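PDB 4W9R: esterase from Capnocytophaga ochracea, which is of uncharacterised function but carries an alpha/beta-hydrolase esterase domain, and so may hydrolyse carboxylic esters. Local coordinates for residues A34-V39 against E62-I67. Numbering follows the deposited sequence.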
loop_
_atom_site.group_PDB
_atom_site.type_symbol
_atom_site.label_atom_id
_atom_site.label_comp_id
_atom_site.label_asym_id
_atom_site.label_seq_id
_atom_site.Cartn_x
_atom_site.Cartn_y
_atom_site.Cartn_z
ATOM N N ALA B 34 5.599 13.579 21.700
ATOM C CA ALA B 34 5.446 12.135 21.831
ATOM C C ALA B 34 4.988 11.493 20.524
ATOM O O ALA B 34 4.279 12.113 19.732
ATOM C CB ALA B 34 4.469 11.807 22.949
ATOM N N TYR B 35 5.397 10.246 20.305
ATOM C CA TYR B 35 5.021 9.528 19.094
ATOM C C TYR B 35 4.304 8.226 19.424
ATOM O O TYR B 35 4.677 7.528 20.365
ATOM C CB TYR B 35 6.256 9.219 18.244
ATOM C CG TYR B 35 7.162 10.401 17.983
ATOM C CD1 TYR B 35 6.955 11.232 16.892
ATOM C CD2 TYR B 35 8.237 10.674 18.820
ATOM C CE1 TYR B 35 7.784 12.309 16.647
ATOM C CE2 TYR B 35 9.072 11.748 18.582
ATOM C CZ TYR B 35 8.841 12.563 17.494
ATOM O OH TYR B 35 9.669 13.636 17.250
ATOM N N PRO B 36 3.275 7.887 18.634
ATOM C CA PRO B 36 2.631 6.577 18.757
ATOM C C PRO B 36 3.559 5.481 18.249
ATOM O O PRO B 36 4.316 5.718 17.307
ATOM C CB PRO B 36 1.385 6.705 17.873
ATOM C CG PRO B 36 1.172 8.177 17.709
ATOM C CD PRO B 36 2.541 8.778 17.721
ATOM N N LEU B 37 3.504 4.306 18.865
ATOM C CA LEU B 37 4.382 3.204 18.489
ATOM C C LEU B 37 3.646 2.137 17.691
ATOM O O LEU B 37 2.558 1.705 18.070
ATOM C CB LEU B 37 5.012 2.577 19.734
ATOM C CG LEU B 37 5.832 1.302 19.530
ATOM C CD1 LEU B 37 7.003 1.557 18.596
ATOM C CD2 LEU B 37 6.317 0.759 20.865
ATOM N N ILE B 38 4.244 1.717 16.580
ATOM C CA ILE B 38 3.713 0.603 15.801
ATOM C C ILE B 38 4.745 -0.514 15.700
ATOM O O ILE B 38 5.836 -0.315 15.166
ATOM C CB ILE B 38 3.296 1.037 14.386
ATOM C CG1 ILE B 38 2.142 2.036 14.455
ATOM C CG2 ILE B 38 2.894 -0.172 13.559
ATOM C CD1 ILE B 38 1.646 2.482 13.098
ATOM N N VAL B 39 4.396 -1.686 16.221
ATOM C CA VAL B 39 5.289 -2.838 16.192
ATOM C C VAL B 39 4.920 -3.789 15.054
ATOM O O VAL B 39 3.753 -4.140 14.885
ATOM C CB VAL B 39 5.261 -3.601 17.533
ATOM C CG1 VAL B 39 6.163 -4.822 17.478
ATOM C CG2 VAL B 39 5.673 -2.681 18.673
ATOM N N GLU B 62 -2.890 13.271 7.552
ATOM C CA GLU B 62 -3.895 12.329 8.032
ATOM C C GLU B 62 -3.379 11.498 9.206
ATOM O O GLU B 62 -4.138 10.766 9.840
ATOM C CB GLU B 62 -4.349 11.412 6.896
ATOM C CG GLU B 62 -4.946 12.149 5.712
ATOM C CD GLU B 62 -5.511 11.209 4.665
ATOM O OE1 GLU B 62 -5.496 9.981 4.895
ATOM O OE2 GLU B 62 -5.971 11.699 3.612
HETATM N N MSE B 63 -2.086 11.618 9.490
HETATM C CA MSE B 63 -1.466 10.894 10.596
HETATM C C MSE B 63 -0.394 11.729 11.281
HETATM O O MSE B 63 0.287 12.524 10.633
HETATM C CB MSE B 63 -0.845 9.581 10.111
HETATM C CG MSE B 63 -1.787 8.393 10.099
HETATM SE SE MSE B 63 -0.850 6.717 9.730
HETATM C CE MSE B 63 0.395 6.715 11.227
ATOM N N PRO B 64 -0.237 11.546 12.599
ATOM C CA PRO B 64 0.891 12.134 13.322
ATOM C C PRO B 64 2.177 11.377 13.011
ATOM O O PRO B 64 2.109 10.259 12.502
ATOM C CB PRO B 64 0.493 11.966 14.789
ATOM C CG PRO B 64 -0.356 10.740 14.790
ATOM C CD PRO B 64 -1.124 10.778 13.493
ATOM N N LYS B 65 3.326 11.979 13.295
ATOM C CA LYS B 65 4.593 11.274 13.156
ATOM C C LYS B 65 4.629 10.096 14.124
ATOM O O LYS B 65 4.284 10.235 15.298
ATOM C CB LYS B 65 5.773 12.215 13.408
ATOM C CG LYS B 65 5.952 13.291 12.348
ATOM C CD LYS B 65 7.088 14.235 12.718
ATOM C CE LYS B 65 7.292 15.304 11.657
ATOM N NZ LYS B 65 7.650 14.714 10.338
ATOM N N CYS B 66 5.039 8.934 13.628
ATOM C CA CYS B 66 5.050 7.725 14.442
ATOM C C CYS B 66 6.409 7.039 14.426
ATOM O O CYS B 66 7.210 7.238 13.514
ATOM C CB CYS B 66 3.976 6.746 13.959
ATOM S SG CYS B 66 2.283 7.311 14.219
ATOM N N ILE B 67 6.661 6.234 15.452
ATOM C CA ILE B 67 7.853 5.401 15.495
ATOM C C ILE B 67 7.461 3.957 15.212
ATOM O O ILE B 67 6.561 3.413 15.852
ATOM C CB ILE B 67 8.573 5.500 16.853
ATOM C CG1 ILE B 67 9.148 6.906 17.042
ATOM C CG2 ILE B 67 9.680 4.466 16.951
ATOM C CD1 ILE B 67 9.960 7.071 18.304
#
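Leu37 pairs in parallel with Ile67 where the loop 62-67 enters its strand, closing a beta-alpha-beta crossover through helix 43-59 in the central sheet of an alpha/beta-hydrolase fold. Two backbone hydrogen bonds make the join: Ile67 N gives to Pro36 O (3.0 Å), and Ile67 O takes Ile38 N (3.0 Å). Buried side chains pack round them. On the face shared by Tyr35, Leu37 and Ile67, Tyr35 CB lies 3.9 Å from Ile67 CG1, while Leu37 CD1 lies more loosely against Ile67 CG2 (4.3 Å). From the other face, Cys66 SG settles against the Pro36 ring, 3.8 Å from CG; Pro64 CG touches the same ring atom, and Ile38 packs on Leu229 of helix 217-232. The looser side is at Lys65, partly exposed, which leads its ammonium group (NZ) away to weak, long ion pairs with Glu27 and Glu58. Tyr35 holds CG anti to its carbonyl carbon (chi1 -50°), which lays the ring beside Lys65 CB; its hydroxyl bonds Gln33 NE2 and Thr30 O. Cut back to an alanine, this position would probably leave Ile67 CD1 and Lys65 CB without their aromatic neighbour, and Gln33 and the Thr30 carbonyl without the hydroxyl they share. At the ring's edge, in its plane, Lys65 O sits 3.3 Å from Tyr35 CD1.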